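Local coordinates for MsStt7d protein (Micromonas, PDB 4IX3) that probably phosphorylates proteins with ATP, being the magnesium-binding kinase domain of an algal homolog of the Stt7 state transition kinase, at residues 162-168 against 188-194; 169-175 against 185-189; 204-209 against 221-226. One frame throughout, in Å; residues are numbered along the deposited sequence. Where two conformers were deposited one is given.

Interaction 1. Residues 162-168 against 188-194. With MG (magnesium ion), chain E.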
loop_
_atom_site.group_PDB
_atom_site.type_symbol
_atom_site.label_atom_id
_atom_site.label_comp_id
_atom_site.label_asym_id
_atom_site.label_seq_id
_atom_site.Cartn_x
_atom_site.Cartn_y
_atom_site.Cartn_z
ATOM N N CYS B 162 -26.217 -10.445 -0.686
ATOM C CA CYS B 162 -25.701 -11.145 0.481
ATOM C C CYS B 162 -24.885 -10.244 1.382
ATOM O O CYS B 162 -24.155 -10.724 2.264
ATOM C CB CYS B 162 -24.962 -12.421 0.105
ATOM S SG CYS B 162 -23.347 -12.167 -0.655
ATOM N N GLY B 163 -25.075 -8.933 1.231
ATOM C CA GLY B 163 -24.531 -7.949 2.158
ATOM C C GLY B 163 -23.126 -7.446 1.864
ATOM O O GLY B 163 -22.591 -6.694 2.662
ATOM N N VAL B 164 -22.519 -7.841 0.766
ATOM C CA VAL B 164 -21.158 -7.450 0.453
ATOM C C VAL B 164 -21.110 -6.256 -0.473
ATOM O O VAL B 164 -21.777 -6.286 -1.530
ATOM C CB VAL B 164 -20.402 -8.651 -0.160
ATOM C CG1 VAL B 164 -18.982 -8.251 -0.583
ATOM C CG2 VAL B 164 -20.371 -9.809 0.860
ATOM N N VAL B 165 -20.349 -5.244 -0.089
ATOM C CA VAL B 165 -20.010 -4.133 -0.977
ATOM C C VAL B 165 -18.546 -4.264 -1.351
ATOM O O VAL B 165 -17.703 -4.389 -0.439
ATOM C CB VAL B 165 -20.343 -2.765 -0.350
ATOM C CG1 VAL B 165 -19.906 -1.599 -1.231
ATOM C CG2 VAL B 165 -21.826 -2.721 -0.042
ATOM N N HIS B 166 -18.237 -4.287 -2.637
ATOM C CA HIS B 166 -16.886 -4.675 -3.070
ATOM C C HIS B 166 -15.905 -3.534 -2.753
ATOM O O HIS B 166 -14.789 -3.787 -2.269
ATOM C CB HIS B 166 -16.947 -4.999 -4.582
ATOM C CG HIS B 166 -15.622 -5.326 -5.158
ATOM N ND1 HIS B 166 -15.200 -6.572 -5.535
ATOM C CD2 HIS B 166 -14.576 -4.462 -5.393
ATOM C CE1 HIS B 166 -13.929 -6.486 -5.998
ATOM N NE2 HIS B 166 -13.575 -5.172 -5.931
ATOM N N ARG B 167 -16.308 -2.305 -3.055
ATOM C CA ARG B 167 -15.517 -1.129 -2.714
ATOM C C ARG B 167 -14.409 -0.778 -3.710
ATOM O O ARG B 167 -13.943 0.361 -3.733
ATOM C CB ARG B 167 -14.921 -1.282 -1.311
ATOM C CG ARG B 167 -15.227 -0.122 -0.376
ATOM C CD ARG B 167 -14.064 0.152 0.563
ATOM N NE ARG B 167 -14.505 0.315 1.945
ATOM C CZ ARG B 167 -14.631 1.490 2.556
ATOM N NH1 ARG B 167 -14.348 2.610 1.906
ATOM N NH2 ARG B 167 -15.038 1.543 3.816
ATOM N N ASP B 168 -13.975 -1.738 -4.524
ATOM C CA ASP B 168 -12.845 -1.467 -5.433
ATOM C C ASP B 168 -13.129 -1.960 -6.841
ATOM O O ASP B 168 -12.290 -2.562 -7.506
ATOM C CB ASP B 168 -11.526 -2.067 -4.879
ATOM C CG ASP B 168 -10.271 -1.418 -5.470
ATOM O OD1 ASP B 168 -10.392 -0.372 -6.133
ATOM O OD2 ASP B 168 -9.164 -1.987 -5.290
ATOM N N ASP B 188 -10.268 -9.238 -5.865
ATOM C CA ASP B 188 -9.796 -8.268 -4.880
ATOM C C ASP B 188 -10.919 -7.775 -3.958
ATOM O O ASP B 188 -11.444 -6.641 -4.102
ATOM C CB ASP B 188 -9.052 -7.101 -5.530
ATOM C CG ASP B 188 -8.639 -6.084 -4.485
ATOM O OD1 ASP B 188 -8.446 -6.476 -3.292
ATOM O OD2 ASP B 188 -8.607 -4.851 -4.865
ATOM N N LEU B 189 -11.271 -8.611 -2.982
ATOM C CA LEU B 189 -12.186 -8.244 -1.937
ATOM C C LEU B 189 -11.424 -7.670 -0.729
ATOM O O LEU B 189 -11.959 -7.584 0.382
ATOM C CB LEU B 189 -13.013 -9.466 -1.504
ATOM C CG LEU B 189 -13.983 -9.976 -2.563
ATOM C CD1 LEU B 189 -14.364 -11.426 -2.332
ATOM C CD2 LEU B 189 -15.197 -9.082 -2.783
ATOM N N GLY B 190 -10.234 -7.116 -0.983
ATOM C CA GLY B 190 -9.408 -6.602 0.127
ATOM C C GLY B 190 -9.970 -5.379 0.837
ATOM O O GLY B 190 -9.675 -5.118 1.998
ATOM N N ALA B 191 -10.821 -4.611 0.155
ATOM C CA ALA B 191 -11.495 -3.483 0.786
ATOM C C ALA B 191 -12.983 -3.714 0.983
ATOM O O ALA B 191 -13.715 -2.827 1.403
ATOM C CB ALA B 191 -11.297 -2.208 -0.026
ATOM N N ALA B 192 -13.439 -4.929 0.685
ATOM C CA ALA B 192 -14.842 -5.189 0.722
ATOM C C ALA B 192 -15.393 -5.174 2.146
ATOM O O ALA B 192 -14.701 -5.510 3.137
ATOM C CB ALA B 192 -15.119 -6.535 0.083
ATOM N N ALA B 193 -16.657 -4.809 2.248
ATOM C CA ALA B 193 -17.368 -4.782 3.523
ATOM C C ALA B 193 -18.499 -5.791 3.544
ATOM O O ALA B 193 -19.226 -5.926 2.550
ATOM C CB ALA B 193 -17.909 -3.393 3.874
ATOM N N LEU B 194 -18.615 -6.537 4.634
ATOM C CA LEU B 194 -19.871 -7.244 4.930
ATOM C C LEU B 194 -20.790 -6.379 5.801
ATOM O O LEU B 194 -20.411 -5.988 6.913
ATOM C CB LEU B 194 -19.600 -8.620 5.583
ATOM C CG LEU B 194 -20.859 -9.417 5.921
ATOM C CD1 LEU B 194 -21.714 -9.691 4.692
ATOM C CD2 LEU B 194 -20.456 -10.707 6.637
HETATM MG MG MG E . -7.931 -3.051 -4.103
HETATM O O HOH W 1 -12.058 -4.590 -2.421
HETATM O O HOH W 2 -9.359 -3.125 -2.605
HETATM O O HOH W 3 -6.729 -4.314 -2.869
HETATM O O HOH W 4 -6.479 -3.129 -5.489
HETATM O O HOH W 5 -7.150 -1.409 -3.266
#

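Interaction 2. Residues 169-175 against 185-189. With MG (magnesium ion), chain E.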
loop_
_atom_site.group_PDB
_atom_site.type_symbol
_atom_site.label_atom_id
_atom_site.label_comp_id
_atom_site.label_asym_id
_atom_site.label_seq_id
_atom_site.Cartn_x
_atom_site.Cartn_y
_atom_site.Cartn_z
ATOM N N VAL B 169 -14.352 -1.659 -7.278
ATOM C CA VAL B 169 -14.736 -2.014 -8.649
ATOM C C VAL B 169 -13.999 -1.085 -9.618
ATOM O O VAL B 169 -14.035 0.161 -9.472
ATOM C CB VAL B 169 -16.269 -1.888 -8.797
ATOM C CG1 VAL B 169 -16.685 -2.009 -10.255
ATOM C CG2 VAL B 169 -16.967 -2.932 -7.936
ATOM N N LYS B 170 -13.373 -1.686 -10.619
ATOM C CA LYS B 170 -12.648 -0.946 -11.642
ATOM C C LYS B 170 -12.182 -1.961 -12.685
ATOM O O LYS B 170 -12.120 -3.160 -12.381
ATOM C CB LYS B 170 -11.444 -0.119 -11.082
ATOM C CG LYS B 170 -10.459 -0.989 -10.283
ATOM C CD LYS B 170 -9.468 -0.077 -9.587
ATOM C CE LYS B 170 -8.423 -0.833 -8.778
ATOM N NZ LYS B 170 -8.029 -0.036 -7.580
ATOM N N PRO B 171 -11.801 -1.519 -13.882
ATOM C CA PRO B 171 -11.317 -2.448 -14.896
ATOM C C PRO B 171 -10.125 -3.320 -14.453
ATOM O O PRO B 171 -10.041 -4.495 -14.838
ATOM C CB PRO B 171 -11.017 -1.530 -16.090
ATOM C CG PRO B 171 -12.027 -0.407 -15.926
ATOM C CD PRO B 171 -11.966 -0.145 -14.434
ATOM N N ALA B 172 -9.222 -2.795 -13.611
ATOM C CA ALA B 172 -8.060 -3.569 -13.201
ATOM C C ALA B 172 -8.493 -4.733 -12.306
ATOM O O ALA B 172 -7.684 -5.642 -12.089
ATOM C CB ALA B 172 -7.060 -2.694 -12.412
ATOM N N ASN B 173 -9.693 -4.671 -11.719
ATOM C CA ASN B 173 -10.211 -5.721 -10.838
ATOM C C ASN B 173 -11.267 -6.604 -11.540
ATOM O O ASN B 173 -12.029 -7.291 -10.852
ATOM C CB ASN B 173 -10.742 -5.158 -9.521
ATOM C CG ASN B 173 -9.629 -4.889 -8.529
ATOM O OD1 ASN B 173 -8.532 -5.434 -8.673
ATOM N ND2 ASN B 173 -9.916 -4.061 -7.545
ATOM N N LEU B 174 -11.191 -6.656 -12.870
ATOM C CA LEU B 174 -12.037 -7.586 -13.626
ATOM C C LEU B 174 -11.137 -8.438 -14.500
ATOM O O LEU B 174 -10.169 -7.949 -15.083
ATOM C CB LEU B 174 -13.050 -6.778 -14.473
ATOM C CG LEU B 174 -14.153 -6.104 -13.636
ATOM C CD1 LEU B 174 -14.826 -4.959 -14.420
ATOM C CD2 LEU B 174 -15.190 -7.139 -13.186
ATOM N N ILE B 175 -11.526 -9.720 -14.658
ATOM C CA ILE B 175 -10.858 -10.657 -15.538
ATOM C C ILE B 175 -11.935 -11.264 -16.443
ATOM O O ILE B 175 -12.978 -11.705 -15.926
ATOM C CB ILE B 175 -10.132 -11.799 -14.763
ATOM C CG1 ILE B 175 -9.092 -11.223 -13.809
ATOM C CG2 ILE B 175 -9.534 -12.791 -15.733
ATOM C CD1 ILE B 175 -8.453 -12.285 -12.949
ATOM N N LYS B 185 -15.208 -11.859 -14.196
ATOM C CA LYS B 185 -15.191 -12.087 -12.744
ATOM C C LYS B 185 -14.446 -10.936 -12.044
ATOM O O LYS B 185 -13.443 -10.440 -12.568
ATOM C CB LYS B 185 -14.535 -13.429 -12.395
ATOM C CG LYS B 185 -15.321 -14.667 -12.921
ATOM C CD LYS B 185 -14.642 -15.953 -12.528
ATOM C CE LYS B 185 -15.447 -17.150 -13.025
ATOM N NZ LYS B 185 -14.795 -18.426 -12.579
ATOM N N LEU B 186 -14.936 -10.575 -10.878
ATOM C CA LEU B 186 -14.234 -9.605 -9.996
ATOM C C LEU B 186 -13.072 -10.298 -9.294
ATOM O O LEU B 186 -13.178 -11.467 -8.920
ATOM C CB LEU B 186 -15.203 -9.042 -8.970
ATOM C CG LEU B 186 -16.166 -7.995 -9.601
ATOM C CD1 LEU B 186 -17.436 -7.894 -8.788
ATOM C CD2 LEU B 186 -15.535 -6.622 -9.690
ATOM N N ILE B 187 -12.019 -9.548 -9.025
ATOM C CA ILE B 187 -11.043 -9.967 -8.043
ATOM C C ILE B 187 -11.006 -8.915 -6.937
ATOM O O ILE B 187 -11.589 -7.822 -7.058
ATOM C CB ILE B 187 -9.639 -10.130 -8.616
ATOM C CG1 ILE B 187 -9.126 -8.830 -9.245
ATOM C CG2 ILE B 187 -9.625 -11.271 -9.640
ATOM C CD1 ILE B 187 -7.599 -8.780 -9.346
ATOM N N ASP B 188 -10.268 -9.238 -5.865
ATOM C CA ASP B 188 -9.796 -8.268 -4.880
ATOM C C ASP B 188 -10.919 -7.775 -3.958
ATOM O O ASP B 188 -11.444 -6.641 -4.102
ATOM C CB ASP B 188 -9.052 -7.101 -5.530
ATOM C CG ASP B 188 -8.639 -6.084 -4.485
ATOM O OD1 ASP B 188 -8.446 -6.476 -3.292
ATOM O OD2 ASP B 188 -8.607 -4.851 -4.865
ATOM N N LEU B 189 -11.271 -8.611 -2.982
ATOM C CA LEU B 189 -12.186 -8.244 -1.937
ATOM C C LEU B 189 -11.424 -7.670 -0.729
ATOM O O LEU B 189 -11.959 -7.584 0.382
ATOM C CB LEU B 189 -13.013 -9.466 -1.504
ATOM C CG LEU B 189 -13.983 -9.976 -2.563
ATOM C CD1 LEU B 189 -14.364 -11.426 -2.332
ATOM C CD2 LEU B 189 -15.197 -9.082 -2.783
HETATM MG MG MG E . -7.931 -3.051 -4.103
HETATM O O HOH W 6 -6.309 -5.300 -7.265
HETATM O O HOH W 2 -9.359 -3.125 -2.605
HETATM O O HOH W 3 -6.729 -4.314 -2.869
HETATM O O HOH W 4 -6.479 -3.129 -5.489
HETATM O O HOH W 5 -7.150 -1.409 -3.266
#

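Interaction 3. Residues 204-209 against 221-226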
loop_
_atom_site.group_PDB
_atom_site.type_symbol
_atom_site.label_atom_id
_atom_site.label_comp_id
_atom_site.label_asym_id
_atom_site.label_seq_id
_atom_site.Cartn_x
_atom_site.Cartn_y
_atom_site.Cartn_z
ATOM N N TYR B 204 -16.608 -2.464 8.051
ATOM C CA TYR B 204 -17.743 -1.584 7.795
ATOM C C TYR B 204 -17.841 -0.592 8.947
ATOM O O TYR B 204 -18.053 -0.989 10.079
ATOM C CB TYR B 204 -18.982 -2.463 7.758
ATOM C CG TYR B 204 -20.267 -1.794 7.313
ATOM C CD1 TYR B 204 -20.282 -0.944 6.207
ATOM C CD2 TYR B 204 -21.450 -2.020 7.984
ATOM C CE1 TYR B 204 -21.473 -0.388 5.751
ATOM C CE2 TYR B 204 -22.658 -1.458 7.559
ATOM C CZ TYR B 204 -22.670 -0.669 6.416
ATOM O OH TYR B 204 -23.864 -0.138 5.918
ATOM N N TYR B 205 -17.618 0.687 8.667
ATOM C CA TYR B 205 -17.413 1.697 9.718
ATOM C C TYR B 205 -17.804 3.056 9.144
ATOM O O TYR B 205 -17.781 3.192 7.912
ATOM C CB TYR B 205 -15.947 1.674 10.203
ATOM C CG TYR B 205 -14.933 1.626 9.066
ATOM C CD1 TYR B 205 -14.575 2.789 8.382
ATOM C CD2 TYR B 205 -14.394 0.411 8.623
ATOM C CE1 TYR B 205 -13.664 2.746 7.340
ATOM C CE2 TYR B 205 -13.507 0.357 7.556
ATOM C CZ TYR B 205 -13.142 1.531 6.917
ATOM O OH TYR B 205 -12.263 1.529 5.846
ATOM N N PRO B 206 -18.186 4.040 9.999
ATOM C CA PRO B 206 -18.508 5.351 9.442
ATOM C C PRO B 206 -17.220 6.041 9.033
ATOM O O PRO B 206 -16.167 5.840 9.666
ATOM C CB PRO B 206 -19.159 6.123 10.600
ATOM C CG PRO B 206 -19.398 5.122 11.680
ATOM C CD PRO B 206 -18.453 3.973 11.445
ATOM N N GLY B 207 -17.319 6.878 8.002
ATOM C CA GLY B 207 -16.181 7.691 7.583
ATOM C C GLY B 207 -15.416 7.139 6.400
ATOM O O GLY B 207 -15.687 6.024 5.915
ATOM N N ASP B 208 -14.472 7.929 5.898
ATOM C CA ASP B 208 -13.695 7.550 4.725
ATOM C C ASP B 208 -12.993 6.204 4.976
ATOM O O ASP B 208 -12.587 5.916 6.123
ATOM C CB ASP B 208 -12.744 8.671 4.238
ATOM C CG ASP B 208 -13.481 9.986 3.822
ATOM O OD1 ASP B 208 -14.693 9.949 3.531
ATOM O OD2 ASP B 208 -12.859 11.076 3.710
ATOM N N GLY B 209 -12.888 5.369 3.941
ATOM C CA GLY B 209 -12.010 4.152 3.970
ATOM C C GLY B 209 -11.050 4.300 2.809
ATOM O O GLY B 209 -11.066 5.375 2.184
ATOM N N LEU B 221 -15.867 9.122 -0.386
ATOM C CA LEU B 221 -14.812 8.128 -0.206
ATOM C C LEU B 221 -15.177 7.079 0.865
ATOM O O LEU B 221 -14.375 6.213 1.212
ATOM C CB LEU B 221 -13.462 8.822 0.055
ATOM C CG LEU B 221 -13.105 9.833 -1.030
ATOM C CD1 LEU B 221 -11.809 10.505 -0.587
ATOM C CD2 LEU B 221 -13.028 9.233 -2.431
ATOM N N TYR B 222 -16.401 7.127 1.366
ATOM C CA TYR B 222 -16.882 6.287 2.460
ATOM C C TYR B 222 -17.979 5.312 2.004
ATOM O O TYR B 222 -18.606 5.519 0.957
ATOM C CB TYR B 222 -17.481 7.181 3.559
ATOM C CG TYR B 222 -18.607 8.111 3.062
ATOM C CD1 TYR B 222 -19.916 7.632 2.867
ATOM C CD2 TYR B 222 -18.341 9.448 2.750
ATOM C CE1 TYR B 222 -20.921 8.457 2.376
ATOM C CE2 TYR B 222 -19.347 10.283 2.275
ATOM C CZ TYR B 222 -20.619 9.784 2.086
ATOM O OH TYR B 222 -21.562 10.678 1.625
ATOM N N LEU B 223 -18.289 4.316 2.834
ATOM C CA LEU B 223 -19.512 3.522 2.724
ATOM C C LEU B 223 -20.605 4.086 3.612
ATOM O O LEU B 223 -21.740 4.271 3.160
ATOM C CB LEU B 223 -19.278 2.034 3.022
ATOM C CG LEU B 223 -18.356 1.311 2.042
ATOM C CD1 LEU B 223 -18.293 -0.167 2.369
ATOM C CD2 LEU B 223 -18.824 1.489 0.600
ATOM N N LEU B 224 -20.266 4.455 4.841
ATOM C CA LEU B 224 -21.224 5.109 5.737
ATOM C C LEU B 224 -20.647 6.492 5.987
ATOM O O LEU B 224 -19.429 6.610 6.162
ATOM C CB LEU B 224 -21.275 4.408 7.092
ATOM C CG LEU B 224 -21.912 3.027 7.075
ATOM C CD1 LEU B 224 -21.763 2.305 8.411
ATOM C CD2 LEU B 224 -23.359 3.091 6.604
ATOM N N PRO B 225 -21.482 7.554 5.884
ATOM C CA PRO B 225 -20.992 8.901 6.146
ATOM C C PRO B 225 -20.642 9.077 7.631
ATOM O O PRO B 225 -21.265 8.458 8.505
ATOM C CB PRO B 225 -22.191 9.753 5.749
ATOM C CG PRO B 225 -23.371 8.937 6.168
ATOM C CD PRO B 225 -22.956 7.518 5.826
ATOM N N PRO B 226 -19.600 9.873 7.910
ATOM C CA PRO B 226 -19.242 10.305 9.257
ATOM C C PRO B 226 -20.386 10.538 10.242
ATOM O O PRO B 226 -20.294 10.095 11.391
ATOM C CB PRO B 226 -18.476 11.593 8.991
ATOM C CG PRO B 226 -17.686 11.206 7.785
ATOM C CD PRO B 226 -18.544 10.270 6.960
HETATM O O HOH W 7 -17.189 3.830 5.384
HETATM O O HOH W 8 -15.521 11.448 1.312
#

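Interaction 1. Residues 162-168 against 188-194
Asp-168 and Asp-188 share one magnesium ion, which draws their two carboxylates together: Asp-168 OD2 lies 2.0 Å from the metal, Asp-188 OD2 2.1 Å from it, and Asp-168 OD2 and Asp-188 OD2 are 2.9 Å apart. Four waters bring the coordination to six. These aspartates belong to the HRD motif of the kinase catalytic loop (His-166 to Asp-168) and to a DLG version of the DFG motif (Asp-188 to Gly-190). The two carboxylate planes are 82° apart; Asp-168 OD1 forms a salt bridge with Lys-170, while Asp-188 OD1 receives Gly-190 N in an Asx turn. Farther from the metal, a short antiparallel ladder joins the segments, Val-165 N to Ala-193 O and Ala-193 N to Val-165 O, both 2.9 Å. On one face of this ladder Val-164 CG2 meets Leu-194 CD1. The His-166 ring, its CG opposite the backbone N (chi1 177°), reaches the start of the DLG turn and meets it obliquely, with His-166 CE1 3.1 Å from Asp-188 O and His-166 ND1 3.7 Å from Leu-189 CD2. ND1 is buried with no polar partner in the model. An alanine at His-166 would lack the ring packed on Leu-189 CD2 and against Asp-188 O, and is likely to open a gap there. A single water pins the turn as well, accepting from Ala-191 N and donating to His-166 O and, at 2.7 Å, to Asp-188 O.

Interaction 2. Residues 169-175 against 185-189
Leu-174 and Leu-186 lie side by side and point the same way, their CD2 methyls 3.6 Å apart, as expected of a non-hydrogen-bonded pair in an antiparallel hairpin. Val-169 CG2 adds a looser contact at 4.3 Å from Leu-186 CD2, so this methyl meets two side chains of 169-175. Beyond this pair, Ile-187 has CG1 between its backbone N and carbonyl carbon (chi1 58°), which turns that branch to Asn-173; the side chains cross at about a right angle, the CG1-CD1 arm of Ile-187 lying against Asn-173 OD1, each carbon 3.5 Å from it. Its other branch, CG2, is met by Ile-175 CD1 at 3.7 Å, the two isoleucines likewise crossing. The backbones are tied by Ile-175 N to Lys-185 O, Lys-185 N to Ile-175 O and Ile-187 N to Asn-173 O. Past the strands, Asn-173 ND2 gives a weak bond (3.1 Å, 133°) to Asp-188 OD2, the oxygen that binds magnesium, while Gly-190 N holds OD1; ND2 bonds more strongly to Asp-168 O. A second magnesium seen at Asn-173 in a structure of this protein is not bound to this chain. Lys-185 NZ forms salt bridges with Glu-114 and Asp-180. The leucine face packs on helix 141-161, through Leu-152, Leu-156 and Leu-159, while Pro-171 touches both helices 119-125 and 246-261.

Interaction 3. Residues 204-209 against 221-226
Tyr-204 meets Leu-224 at the start of the segment: Leu-224 CD1 sits over one ring face in a CH-pi contact, 3.9 Å from the centroid of the Tyr-204 ring and 18° off its normal, while Leu-224 CD2 lies 3.3 Å from Tyr-204 OH. With CG opposite the backbone N (chi1 -172°), the tyrosine ring is carried across to the leucine, and Leu-223 CB comes to its edge. The Tyr-205 side chain packs on Arg-167, Pro-210 and Arg-230, but its carbonyl shares a water with Gly-207 O, and that water accepts from Leu-223 N at 2.8 Å. Pro-206 CA lies 3.8 Å from Leu-224 CB. Gly-207 N then bonds to Leu-224 O (2.8 Å), and Gly-207 CA takes Pro-226 CD at 3.6 Å. At Asp-208 the carboxylate lies nearly coplanar with the Tyr-222 ring, 4° apart, with Asp-208 OD1 at the ring edge 3.8 Å from Tyr-222 CD2; a second water links OD1 to Leu-221 N. Gly-209 closes the walk with N to Leu-221 O at 3.2 Å, the donor standing above the carbonyl plane. Arg-323 hydrogen-bonds to the carbonyls of Tyr-222 and Leu-223. Two irregular segments joined in this way, between strand 193-194 and helix 236-243, are consistent with the activation segment of protein kinases, which continues from the DLG motif.

Overall arrangement
Interactions 1 and 2 are buried, centred about 8 Å and 4 Å from the centre of the chain, whereas interaction 3 is partly buried and its centre about 18 Å out. The first two share Asp-188 and its magnesium, and a probable hydrogen bond from Asn-173 ND2 to Asp-168 O (2.8 Å) joins them; both combine a short antiparallel strand pair with metal-site chemistry. Interaction 3 has neither regular strands nor metal, and relies on a tyrosine face, prolines, glycines and waters. It touches interaction 1 where Ala-193 CB meets Leu-223 CD1 (3.6 Å) and Arg-167 reaches Tyr-205 and Gly-209, but does not touch interaction 2.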